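Local coordinates for ribosomal-protein-serine acetyltransferase, putative (Vibrio cholerae O1 biovar eltor, PDB 2FCK) that probably transfers an acetyl group from acetyl-coenzyme A to the N-terminal serine or alanine of a protein, as a putative ribosomal-protein acetyltransferase of the GNAT family, at residues Val87-Phe92 with Asn97-Gly102; Ala118-Ile123 with Leu151-Asn156; Glu26-Cys31 with Glu55-Ala60. All blocks are in the same frame, centred on the assembly; numbering follows the deposited sequence. Where two conformers were deposited one is given.

Interaction 1 of 3, residues Val87-Phe92 with Asn97-Gly102; sequences VAINEF and NMASLG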
ATOM      1  N   VAL A  87      -1.591  10.832  15.259  1.00 40.36           N
ATOM      2  CA  VAL A  87      -0.958   9.641  14.700  1.00 39.64           C
ATOM      3  C   VAL A  87      -2.039   8.950  13.885  1.00 40.42           C
ATOM      4  O   VAL A  87      -3.222   8.962  14.276  1.00 39.41           O
ATOM      5  CB  VAL A  87      -0.366   8.696  15.802  1.00 39.20           C
ATOM      6  CG1 VAL A  87       0.845   9.382  16.536  1.00 39.28           C
ATOM      7  CG2 VAL A  87      -1.476   8.185  16.788  1.00 39.97           C
ATOM      8  N   ALA A  88      -1.647   8.396  12.747  1.00 38.65           N
ATOM      9  CA  ALA A  88      -2.667   7.812  11.873  1.00 39.18           C
ATOM     10  C   ALA A  88      -2.249   6.532  11.228  1.00 39.74           C
ATOM     11  O   ALA A  88      -1.083   6.398  10.832  1.00 39.87           O
ATOM     12  CB  ALA A  88      -3.050   8.813  10.794  1.00 39.79           C
ATOM     13  N   ILE A  89      -3.227   5.646  11.015  1.00 40.24           N
ATOM     14  CA  ILE A  89      -3.064   4.611   9.979  1.00 40.32           C
ATOM     15  C   ILE A  89      -3.633   5.242   8.708  1.00 41.27           C
ATOM     16  O   ILE A  89      -4.850   5.517   8.615  1.00 41.76           O
ATOM     17  CB  ILE A  89      -3.843   3.308  10.286  1.00 40.08           C
ATOM     18  CG1 ILE A  89      -3.414   2.706  11.629  1.00 39.96           C
ATOM     19  CG2 ILE A  89      -3.576   2.258   9.177  1.00 41.82           C
ATOM     20  CD1 ILE A  89      -4.383   1.695  12.217  1.00 41.33           C
ATOM     21  N   ASN A  90      -2.747   5.517   7.758  1.00 40.87           N
ATOM     22  CA  ASN A  90      -3.174   6.197   6.560  1.00 44.62           C
ATOM     23  C   ASN A  90      -3.828   5.272   5.570  1.00 44.94           C
ATOM     24  O   ASN A  90      -4.768   5.693   4.905  1.00 47.17           O
ATOM     25  CB  ASN A  90      -1.987   6.851   5.858  1.00 43.89           C
ATOM     26  CG  ASN A  90      -1.445   8.009   6.581  1.00 50.12           C
ATOM     27  OD1 ASN A  90      -2.183   8.780   7.189  1.00 57.46           O
ATOM     28  ND2 ASN A  90      -0.118   8.182   6.496  1.00 51.33           N
ATOM     29  N   GLU A  91      -3.280   4.061   5.399  0.50 45.42           N
ATOM     30  CA  GLU A  91      -3.762   3.074   4.407  0.50 45.58           C
ATOM     31  C   GLU A  91      -3.436   1.659   4.846  0.50 44.19           C
ATOM     32  O   GLU A  91      -2.295   1.376   5.246  0.50 44.31           O
ATOM     33  CB  GLU A  91      -3.085   3.321   3.043  0.50 44.87           C
ATOM     34  CG  GLU A  91      -3.273   2.203   1.978  0.50 44.62           C
ATOM     35  CD  GLU A  91      -4.447   2.470   1.023  0.50 41.47           C
ATOM     36  OE1 GLU A  91      -5.180   1.518   0.626  0.50 42.80           O
ATOM     37  OE2 GLU A  91      -4.572   3.659   0.630  0.50 42.04           O
ATOM     38  N   PHE A  92      -4.416   0.765   4.708  1.00 43.40           N
ATOM     39  CA  PHE A  92      -4.180  -0.653   4.919  1.00 42.02           C
ATOM     40  C   PHE A  92      -3.781  -1.288   3.577  1.00 41.48           C
ATOM     41  O   PHE A  92      -4.355  -0.960   2.554  1.00 43.63           O
ATOM     42  CB  PHE A  92      -5.438  -1.341   5.447  1.00 40.67           C
ATOM     43  CG  PHE A  92      -5.761  -0.941   6.876  1.00 40.70           C
ATOM     44  CD1 PHE A  92      -6.732   0.021   7.140  1.00 43.12           C
ATOM     45  CD2 PHE A  92      -5.080  -1.537   7.921  1.00 41.69           C
ATOM     46  CE1 PHE A  92      -7.030   0.387   8.499  1.00 41.52           C
ATOM     47  CE2 PHE A  92      -5.390  -1.179   9.281  1.00 43.31           C
ATOM     48  CZ  PHE A  92      -6.369  -0.235   9.525  1.00 41.32           C
ATOM     49  N   ASN A  97      -0.642  -7.767   4.374  1.00 41.00           N
ATOM     50  CA  ASN A  97      -0.813  -7.723   5.821  1.00 41.51           C
ATOM     51  C   ASN A  97      -0.025  -6.578   6.439  1.00 42.55           C
ATOM     52  O   ASN A  97       0.669  -6.765   7.435  1.00 41.76           O
ATOM     53  CB  ASN A  97      -0.405  -9.046   6.455  1.00 41.18           C
ATOM     54  CG  ASN A  97      -0.937  -9.181   7.878  1.00 41.56           C
ATOM     55  OD1 ASN A  97      -2.031  -8.697   8.186  1.00 41.20           O
ATOM     56  ND2 ASN A  97      -0.142  -9.779   8.762  1.00 44.41           N
HETATM   57  N   MSE A  98      -0.103  -5.413   5.793  1.00 42.96           N
HETATM   58  CA  MSE A  98       0.798  -4.299   6.082  1.00 42.73           C
HETATM   59  C   MSE A  98      -0.047  -3.041   6.209  1.00 41.89           C
HETATM   60  O   MSE A  98      -1.179  -3.030   5.734  1.00 43.03           O
HETATM   61  CB  MSE A  98       1.736  -4.180   4.824  1.00 44.20           C
HETATM   62  CG  MSE A  98       2.657  -3.117   4.962  1.00 43.95           C
HETATM   63 SE   MSE A  98       3.911  -3.188   3.461  0.80 46.59          SE
HETATM   64  CE  MSE A  98       4.002  -1.424   3.519  1.00 51.63           C
ATOM     65  N   ALA A  99       0.480  -1.963   6.790  1.00 41.50           N
ATOM     66  CA  ALA A  99      -0.220  -0.684   6.704  1.00 40.71           C
ATOM     67  C   ALA A  99       0.781   0.474   6.662  1.00 41.03           C
ATOM     68  O   ALA A  99       1.945   0.290   6.976  1.00 42.47           O
ATOM     69  CB  ALA A  99      -1.190  -0.489   7.955  1.00 41.02           C
ATOM     70  N   SER A 100       0.268   1.641   6.307  1.00 43.38           N
ATOM     71  CA  SER A 100       1.005   2.921   6.198  1.00 45.41           C
ATOM     72  C   SER A 100       0.669   3.817   7.362  1.00 44.30           C
ATOM     73  O   SER A 100      -0.507   4.073   7.622  1.00 44.14           O
ATOM     74  CB  SER A 100       0.474   3.637   4.909  1.00 49.66           C
ATOM     75  OG  SER A 100       0.524   5.070   5.052  1.00 53.02           O
ATOM     76  N   LEU A 101       1.691   4.304   8.062  1.00 41.76           N
ATOM     77  CA  LEU A 101       1.435   5.197   9.206  1.00 42.62           C
ATOM     78  C   LEU A 101       1.942   6.601   8.909  1.00 42.89           C
ATOM     79  O   LEU A 101       2.921   6.823   8.117  1.00 42.80           O
ATOM     80  CB  LEU A 101       2.158   4.691  10.468  1.00 41.80           C
ATOM     81  CG  LEU A 101       1.865   3.279  10.964  1.00 43.82           C
ATOM     82  CD1 LEU A 101       2.513   3.155  12.337  1.00 42.17           C
ATOM     83  CD2 LEU A 101       0.406   2.933  11.070  1.00 44.34           C
ATOM     84  N   GLY A 102       1.290   7.566   9.553  1.00 41.93           N
ATOM     85  CA  GLY A 102       1.748   8.935   9.487  1.00 42.50           C
ATOM     86  C   GLY A 102       1.525   9.551  10.849  1.00 41.44           C
ATOM     87  O   GLY A 102       0.848   8.969  11.701  1.00 41.47           O
TER
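A88 and G102 form an antiparallel hydrogen-bonded pair, A88 N to G102 O at 2.8 Å and G102 N back to A88 O, in the hairpin of strands 83-93 and 98-105. Regular pairing breaks at N90, where N90 and E91 both face S100 in a classic beta bulge: N90 N donates to S100 O (2.7 Å), while E91 O takes S100 N (2.8 Å). N90, with helix-like phi/psi (-80°, -41°), turns its side chain toward the neighbouring strand. Its CG lies beside the backbone N (chi1 -70°), N90 CB rests against S100 OG (3.2 Å), and the amide runs on past it toward G102, with ND2 3.5 Å from S100 OG in a weak hydrogen bond. ND2 also nears G102 N, a second donor and so no hydrogen bond, where no CB blocks it.

The face bearing I89, A99, L101 and F92 is apolar. I89 divides its branches: CG2 meets A99 CB at 3.8 Å and CG1 meets L101 CD2 at 3.9 Å. I89 CG2 also sits over one face of the F92 ring, offset toward the rim, and F92 CD2 touches A99 CB at 4.0 Å. Around S100 a neighbouring subunit packs, its F96 on S100 and its H94 on E91. The chemistry thus splits by face: hydrocarbon contacts back the hairpin toward helix 114-129, whereas one weak bond does little to fix the N90 amide.

Interaction 2 of 3, residues Ala118-Ile123 with Leu151-Asn156; sequences ALTALI and LRCGAN. With NO3 (nitrate ion), chain D.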
ATOM      1  N   ALA A 118       2.695   8.182  21.862  1.00 40.23           N
ATOM      2  CA  ALA A 118       1.553   8.059  20.960  1.00 40.28           C
ATOM      3  C   ALA A 118       1.841   7.091  19.781  1.00 39.86           C
ATOM      4  O   ALA A 118       1.022   6.226  19.433  1.00 40.33           O
ATOM      5  CB  ALA A 118       1.183   9.447  20.425  1.00 41.47           C
ATOM      6  N   LEU A 119       3.003   7.258  19.148  1.00 39.60           N
ATOM      7  CA  LEU A 119       3.281   6.441  17.972  1.00 39.45           C
ATOM      8  C   LEU A 119       3.508   4.982  18.368  1.00 39.67           C
ATOM      9  O   LEU A 119       3.052   4.054  17.687  1.00 38.77           O
ATOM     10  CB  LEU A 119       4.457   7.030  17.147  1.00 40.24           C
ATOM     11  CG  LEU A 119       4.808   6.330  15.849  1.00 41.70           C
ATOM     12  CD1 LEU A 119       3.616   6.378  14.930  1.00 42.64           C
ATOM     13  CD2 LEU A 119       6.016   7.055  15.189  1.00 42.07           C
ATOM     14  N   THR A 120       4.166   4.766  19.522  1.00 38.68           N
ATOM     15  CA  THR A 120       4.349   3.389  19.982  1.00 40.18           C
ATOM     16  C   THR A 120       2.989   2.728  20.291  1.00 39.32           C
ATOM     17  O   THR A 120       2.783   1.553  19.955  1.00 39.87           O
ATOM     18  CB  THR A 120       5.261   3.352  21.242  1.00 40.74           C
ATOM     19  OG1 THR A 120       6.588   3.785  20.851  1.00 42.04           O
ATOM     20  CG2 THR A 120       5.338   1.935  21.845  1.00 40.67           C
ATOM     21  N   ALA A 121       2.057   3.501  20.867  1.00 38.20           N
ATOM     22  CA  ALA A 121       0.697   2.971  21.151  1.00 38.93           C
ATOM     23  C   ALA A 121       0.053   2.484  19.849  1.00 39.75           C
ATOM     24  O   ALA A 121      -0.507   1.361  19.773  1.00 39.39           O
ATOM     25  CB  ALA A 121      -0.147   4.060  21.809  1.00 38.24           C
ATOM     26  N   LEU A 122       0.240   3.289  18.795  1.00 38.85           N
ATOM     27  CA  LEU A 122      -0.403   2.943  17.527  1.00 39.90           C
ATOM     28  C   LEU A 122       0.267   1.712  16.914  1.00 39.43           C
ATOM     29  O   LEU A 122      -0.385   0.810  16.384  1.00 40.51           O
ATOM     30  CB  LEU A 122      -0.365   4.147  16.575  1.00 40.79           C
ATOM     31  CG  LEU A 122      -1.066   3.894  15.225  1.00 39.08           C
ATOM     32  CD1 LEU A 122      -2.558   3.567  15.442  1.00 38.59           C
ATOM     33  CD2 LEU A 122      -0.894   5.088  14.253  1.00 42.91           C
ATOM     34  N   ILE A 123       1.582   1.654  16.980  1.00 39.36           N
ATOM     35  CA  ILE A 123       2.318   0.513  16.452  1.00 38.91           C
ATOM     36  C   ILE A 123       1.917  -0.794  17.174  1.00 38.78           C
ATOM     37  O   ILE A 123       1.670  -1.844  16.563  1.00 38.42           O
ATOM     38  CB  ILE A 123       3.826   0.791  16.640  1.00 38.12           C
ATOM     39  CG1 ILE A 123       4.285   1.903  15.623  1.00 37.07           C
ATOM     40  CG2 ILE A 123       4.684  -0.525  16.438  1.00 41.53           C
ATOM     41  CD1 ILE A 123       5.692   2.454  16.033  1.00 40.24           C
ATOM     42  N   LEU A 151      12.853   6.674  14.038  1.00 42.96           N
ATOM     43  CA  LEU A 151      13.956   5.894  14.569  1.00 42.13           C
ATOM     44  C   LEU A 151      13.828   5.649  16.074  1.00 42.72           C
ATOM     45  O   LEU A 151      14.128   4.550  16.548  1.00 43.80           O
ATOM     46  CB  LEU A 151      15.275   6.589  14.256  1.00 42.40           C
ATOM     47  CG  LEU A 151      15.548   6.678  12.763  1.00 44.18           C
ATOM     48  CD1 LEU A 151      16.811   7.544  12.502  1.00 46.91           C
ATOM     49  CD2 LEU A 151      15.734   5.271  12.126  1.00 48.07           C
ATOM     50  N   ARG A 152      13.351   6.658  16.801  1.00 41.97           N
ATOM     51  CA  ARG A 152      13.176   6.558  18.250  1.00 45.04           C
ATOM     52  C   ARG A 152      12.171   5.444  18.596  1.00 45.10           C
ATOM     53  O   ARG A 152      12.293   4.811  19.667  1.00 45.91           O
ATOM     54  CB  ARG A 152      12.736   7.921  18.785  1.00 45.20           C
ATOM     55  CG  ARG A 152      13.002   8.208  20.235  1.00 51.42           C
ATOM     56  CD  ARG A 152      13.514   9.682  20.421  1.00 56.45           C
ATOM     57  NE  ARG A 152      12.554  10.655  19.902  1.00 58.46           N
ATOM     58  CZ  ARG A 152      12.815  11.623  19.020  1.00 58.03           C
ATOM     59  NH1 ARG A 152      11.835  12.413  18.645  1.00 54.69           N
ATOM     60  NH2 ARG A 152      14.050  11.849  18.556  1.00 60.22           N
ATOM     61  N   CYS A 153      11.179   5.237  17.723  1.00 44.17           N
ATOM     62  CA  CYS A 153      10.173   4.164  17.913  1.00 45.33           C
ATOM     63  C   CYS A 153      10.601   2.795  17.362  1.00 45.83           C
ATOM     64  O   CYS A 153       9.821   1.850  17.404  1.00 46.15           O
ATOM     65  CB  CYS A 153       8.806   4.559  17.344  1.00 45.55           C
ATOM     66  SG  CYS A 153       8.144   6.017  18.130  1.00 46.72           S
ATOM     67  N   GLY A 154      11.857   2.697  16.909  1.00 44.57           N
ATOM     68  CA  GLY A 154      12.459   1.416  16.509  1.00 45.54           C
ATOM     69  C   GLY A 154      12.327   1.111  15.032  1.00 45.29           C
ATOM     70  O   GLY A 154      12.519  -0.041  14.595  1.00 46.50           O
ATOM     71  N   ALA A 155      12.016   2.132  14.243  1.00 44.27           N
ATOM     72  CA  ALA A 155      11.859   1.894  12.801  1.00 43.76           C
ATOM     73  C   ALA A 155      13.212   1.761  12.165  1.00 43.40           C
ATOM     74  O   ALA A 155      14.224   2.222  12.717  1.00 44.01           O
ATOM     75  CB  ALA A 155      11.014   2.991  12.108  1.00 43.72           C
ATOM     76  N   ASN A 156      13.233   1.072  11.027  1.00 43.41           N
ATOM     77  CA  ASN A 156      14.469   0.925  10.281  1.00 44.46           C
ATOM     78  C   ASN A 156      14.368   1.678   8.971  1.00 43.76           C
ATOM     79  O   ASN A 156      13.413   1.503   8.224  1.00 43.78           O
ATOM     80  CB  ASN A 156      14.736  -0.552  10.014  1.00 47.25           C
ATOM     81  CG  ASN A 156      15.052  -1.313  11.303  1.00 51.57           C
ATOM     82  OD1 ASN A 156      15.866  -0.880  12.128  1.00 57.80           O
ATOM     83  ND2 ASN A 156      14.376  -2.439  11.492  1.00 58.73           N
TER
HETATM   84  N   NO3 D 303       9.177  12.093  21.020  1.00 31.27           N
HETATM   85  O1  NO3 D 303       8.780  13.011  20.074  1.00 31.23           O
HETATM   86  O2  NO3 D 303      10.389  11.454  21.018  1.00 33.96           O
HETATM   87  O3  NO3 D 303       8.327  11.742  22.016  1.00 31.55           O
HETATM   88  O   HOH W   1       7.891   1.738  19.288  1.00 42.08           O
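A Schellman motif ends helix 144-152 of the GNAT domain, and the turn it makes packs against helix 114-129 through C153. G154, at positive phi (93°), is the C-prime residue: G154 N bonds to L151 O at 3.0 Å and A155 N reaches back to A150 O, after which the chain enters strand 156-164. C153 itself is the first residue to leave helical angles, and its side chain is directed at the neighbouring helix. With SG beside the backbone N (chi1 -61°), the sulfur is placed between two successive residues of that helix, 3.8 Å from L119 CD2 and 3.8 Å from T120 OG1. One turn further on, I123 CD1 meets C153 CB at 4.0 Å, so L119 and I123, four residues apart on the same side of the helix, receive the sulfur and the methylene of one cysteine. L119 also packs on Y103, and I123 on L101 and L179, tying the contact to the central sheet.

No direct hydrogen bond joins the segments; the polar link is a water that donates to T120 OG1 (2.9 Å) and C153 O (2.7 Å). T120 OG1 is bonded as well to K116 O. Just before the cysteine, the R152 side chain, bent at chi2 and chi3, brings its guanidinium to a nitrate ion, probably from the crystallisation liquor. K116 N, in the first turn of helix 114-129, also holds it, consistent with the family's coenzyme A pyrophosphate site. The anion lies at the guanidinium edge, near its plane, R152 NE donating to nitrate O2 at 2.6 Å and R152 NH1 adding weak bonds to O2 and O1.

Interaction 3 of 3, residues Glu26-Cys31 with Glu55-Ala60; sequences EELVQC and EQFIQA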
ATOM      1  N   GLU A  26     -11.406  24.562  17.005  1.00 43.31           N
ATOM      2  CA  GLU A  26     -10.601  25.571  17.677  1.00 44.91           C
ATOM      3  C   GLU A  26      -9.292  24.985  18.227  1.00 43.76           C
ATOM      4  O   GLU A  26      -8.224  25.596  18.061  1.00 44.41           O
ATOM      5  CB  GLU A  26     -11.439  26.280  18.750  1.00 44.81           C
ATOM      6  CG  GLU A  26     -10.693  26.869  19.941  1.00 47.39           C
ATOM      7  CD  GLU A  26     -11.600  27.735  20.837  1.00 48.69           C
ATOM      8  OE1 GLU A  26     -11.680  27.447  22.057  1.00 52.93           O
ATOM      9  OE2 GLU A  26     -12.235  28.680  20.301  1.00 52.72           O
ATOM     10  N   GLU A  27      -9.393  23.821  18.874  0.50 42.46           N
ATOM     11  CA  GLU A  27      -8.259  23.100  19.432  0.50 41.86           C
ATOM     12  C   GLU A  27      -7.255  22.669  18.350  0.50 40.85           C
ATOM     13  O   GLU A  27      -6.041  22.695  18.555  0.50 39.63           O
ATOM     14  CB  GLU A  27      -8.748  21.874  20.207  0.50 42.16           C
ATOM     15  CG  GLU A  27      -9.381  22.207  21.567  0.50 44.33           C
ATOM     16  CD  GLU A  27     -10.871  22.582  21.519  0.50 45.16           C
ATOM     17  OE1 GLU A  27     -11.385  23.060  20.475  0.50 45.30           O
ATOM     18  OE2 GLU A  27     -11.532  22.408  22.566  0.50 46.62           O
ATOM     19  N   LEU A  28      -7.772  22.277  17.190  1.00 39.65           N
ATOM     20  CA  LEU A  28      -6.908  21.877  16.076  1.00 39.25           C
ATOM     21  C   LEU A  28      -6.202  23.109  15.480  1.00 39.36           C
ATOM     22  O   LEU A  28      -5.023  23.054  15.125  1.00 39.95           O
ATOM     23  CB  LEU A  28      -7.731  21.147  15.014  1.00 36.89           C
ATOM     24  CG  LEU A  28      -6.941  20.727  13.757  1.00 37.13           C
ATOM     25  CD1 LEU A  28      -5.760  19.837  14.119  1.00 36.00           C
ATOM     26  CD2 LEU A  28      -7.855  20.029  12.735  1.00 39.28           C
ATOM     27  N   VAL A  29      -6.943  24.203  15.351  1.00 40.70           N
ATOM     28  CA  VAL A  29      -6.369  25.477  14.902  1.00 42.31           C
ATOM     29  C   VAL A  29      -5.237  25.938  15.836  1.00 41.78           C
ATOM     30  O   VAL A  29      -4.137  26.228  15.344  1.00 42.29           O
ATOM     31  CB  VAL A  29      -7.455  26.569  14.755  1.00 42.90           C
ATOM     32  CG1 VAL A  29      -6.842  27.967  14.766  1.00 44.22           C
ATOM     33  CG2 VAL A  29      -8.222  26.334  13.481  1.00 43.48           C
ATOM     34  N   GLN A  30      -5.479  25.946  17.149  1.00 40.85           N
ATOM     35  CA  GLN A  30      -4.443  26.254  18.151  1.00 40.18           C
ATOM     36  C   GLN A  30      -3.202  25.391  17.948  1.00 38.50           C
ATOM     37  O   GLN A  30      -2.085  25.903  18.001  1.00 36.28           O
ATOM     38  CB  GLN A  30      -4.921  26.117  19.607  1.00 39.84           C
ATOM     39  CG  GLN A  30      -3.762  26.155  20.684  1.00 41.87           C
ATOM     40  CD  GLN A  30      -4.208  26.143  22.154  1.00 42.46           C
ATOM     41  OE1 GLN A  30      -5.183  26.786  22.503  1.00 46.23           O
ATOM     42  NE2 GLN A  30      -3.461  25.431  23.021  1.00 44.73           N
ATOM     43  N   CYS A  31      -3.399  24.096  17.715  0.50 37.16           N
ATOM     44  CA  CYS A  31      -2.274  23.178  17.625  0.50 36.90           C
ATOM     45  C   CYS A  31      -1.332  23.551  16.468  0.50 37.00           C
ATOM     46  O   CYS A  31      -0.108  23.468  16.606  0.50 36.83           O
ATOM     47  CB  CYS A  31      -2.759  21.733  17.513  0.50 37.44           C
ATOM     48  SG  CYS A  31      -1.454  20.501  17.555  0.50 36.67           S
ATOM     49  N   GLU A  55     -12.552  22.444  10.640  1.00 47.54           N
ATOM     50  CA  GLU A  55     -13.815  21.702  10.607  1.00 46.61           C
ATOM     51  C   GLU A  55     -13.853  20.716   9.435  1.00 45.42           C
ATOM     52  O   GLU A  55     -14.185  19.554   9.627  1.00 44.66           O
ATOM     53  CB  GLU A  55     -15.017  22.644  10.558  1.00 46.86           C
ATOM     54  CG  GLU A  55     -15.309  23.336  11.854  1.00 49.41           C
ATOM     55  CD  GLU A  55     -16.369  24.403  11.738  1.00 51.94           C
ATOM     56  OE1 GLU A  55     -16.961  24.577  10.638  1.00 52.38           O
ATOM     57  OE2 GLU A  55     -16.625  25.067  12.771  1.00 53.15           O
ATOM     58  N   GLN A  56     -13.503  21.166   8.228  1.00 45.65           N
ATOM     59  CA  GLN A  56     -13.540  20.306   7.035  1.00 45.71           C
ATOM     60  C   GLN A  56     -12.627  19.060   7.155  1.00 44.14           C
ATOM     61  O   GLN A  56     -12.988  17.918   6.796  1.00 43.17           O
ATOM     62  CB  GLN A  56     -13.215  21.152   5.793  1.00 46.33           C
ATOM     63  CG  GLN A  56     -12.474  20.411   4.671  1.00 49.54           C
ATOM     64  CD  GLN A  56     -12.628  21.058   3.299  1.00 50.83           C
ATOM     65  OE1 GLN A  56     -13.515  21.900   3.081  1.00 55.86           O
ATOM     66  NE2 GLN A  56     -11.780  20.643   2.354  1.00 54.76           N
ATOM     67  N   PHE A  57     -11.435  19.307   7.666  1.00 43.04           N
ATOM     68  CA  PHE A  57     -10.471  18.241   7.921  1.00 42.43           C
ATOM     69  C   PHE A  57     -10.972  17.232   8.950  1.00 41.09           C
ATOM     70  O   PHE A  57     -10.828  16.035   8.762  1.00 41.32           O
ATOM     71  CB  PHE A  57      -9.143  18.819   8.387  1.00 42.77           C
ATOM     72  CG  PHE A  57      -8.142  17.754   8.768  1.00 42.85           C
ATOM     73  CD1 PHE A  57      -7.466  17.011   7.793  1.00 44.69           C
ATOM     74  CD2 PHE A  57      -7.943  17.441  10.099  1.00 42.66           C
ATOM     75  CE1 PHE A  57      -6.568  15.994   8.163  1.00 46.43           C
ATOM     76  CE2 PHE A  57      -7.052  16.453  10.465  1.00 47.16           C
ATOM     77  CZ  PHE A  57      -6.362  15.722   9.503  1.00 44.26           C
ATOM     78  N   ILE A  58     -11.545  17.736  10.047  1.00 40.02           N
ATOM     79  CA  ILE A  58     -12.130  16.876  11.058  1.00 39.52           C
ATOM     80  C   ILE A  58     -13.244  15.977  10.470  1.00 40.42           C
ATOM     81  O   ILE A  58     -13.225  14.750  10.690  1.00 38.88           O
ATOM     82  CB  ILE A  58     -12.624  17.744  12.244  1.00 38.79           C
ATOM     83  CG1 ILE A  58     -11.400  18.318  13.012  1.00 38.16           C
ATOM     84  CG2 ILE A  58     -13.583  16.973  13.173  1.00 42.27           C
ATOM     85  CD1 ILE A  58     -11.783  19.467  13.957  1.00 40.95           C
ATOM     86  N   GLN A  59     -14.153  16.583   9.698  1.00 41.16           N
ATOM     87  CA  GLN A  59     -15.282  15.823   9.073  1.00 43.79           C
ATOM     88  C   GLN A  59     -14.771  14.698   8.121  1.00 42.88           C
ATOM     89  O   GLN A  59     -15.275  13.554   8.149  1.00 42.14           O
ATOM     90  CB  GLN A  59     -16.400  16.716   8.440  1.00 44.29           C
ATOM     91  CG  GLN A  59     -16.110  18.221   8.279  1.00 47.81           C
ATOM     92  CD  GLN A  59     -17.101  19.006   7.395  1.00 48.57           C
ATOM     93  OE1 GLN A  59     -17.314  18.685   6.201  1.00 55.08           O
ATOM     94  NE2 GLN A  59     -17.708  20.062   7.977  1.00 52.27           N
ATOM     95  N   ALA A  60     -13.731  15.020   7.350  1.00 42.35           N
ATOM     96  CA  ALA A  60     -13.088  14.072   6.435  1.00 42.95           C
ATOM     97  C   ALA A  60     -12.430  12.874   7.154  1.00 42.31           C
ATOM     98  O   ALA A  60     -12.557  11.704   6.750  1.00 42.46           O
ATOM     99  CB  ALA A  60     -12.073  14.795   5.640  1.00 43.15           C
TER
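Helices 25-33 and 51-66 come together here with their backbones well apart, the nearest CA atoms being those of L28 and I58 at 8.8 Å. Both segments are regular helix, with Q30 N bonded to E26 O on one side and A60 N to Q56 O on the other, and the gap between them is bridged by side chains alone. L28 supplies one half of the contact. Its CG stands anti to the backbone N (chi1 177°), and the chain ends with CD2 as the atom that reaches both partners.

That methyl lies 3.7 Å from F57 CD2 and approaches the ring obliquely, with the two side chains crossing at about a right angle. Toward I58 the relation differs: the leucine and isoleucine slide past each other in opposite directions, L28 CD2 being 3.9 Å from I58 CG1, a carbon that sits beside its own backbone N (chi1 -70°). These are the two helices between strand 15-18 and strand 71-77, the pair that usually follows the first strand of the GNAT fold, and the contact is an apolar helix-helix one with no hydrogen bond across it. On the F57 side, W44, from the loop between the helices, joins the group by stacking on the phenylalanine ring and packing on L28. W104 of strand 98-105 also touches L28.

In the fold
Interactions 1 and 2 share a core: their centres are 12 Å apart and helix 114-129 lies against the 83-93/98-105 hairpin. L122 CD2 comes within 3.6 Å of A88 C, V87 CG1 meets A118 CB at 3.9 Å, and L101 CD1 meets I123 CG1 at 3.9 Å. Interaction 3 is separate, about 21 Å from interaction 1 and 25 Å from interaction 2 between centres, on the opposite side of the chain's centre from both. Strand 98-105 connects the regions, its L101 in interaction 1 and its W104 packing on L28 of interaction 3. A nitrate lies near N90 of interaction 1; the one at R152 and K116 N probably marks where GNAT enzymes bind the coenzyme A pyrophosphate.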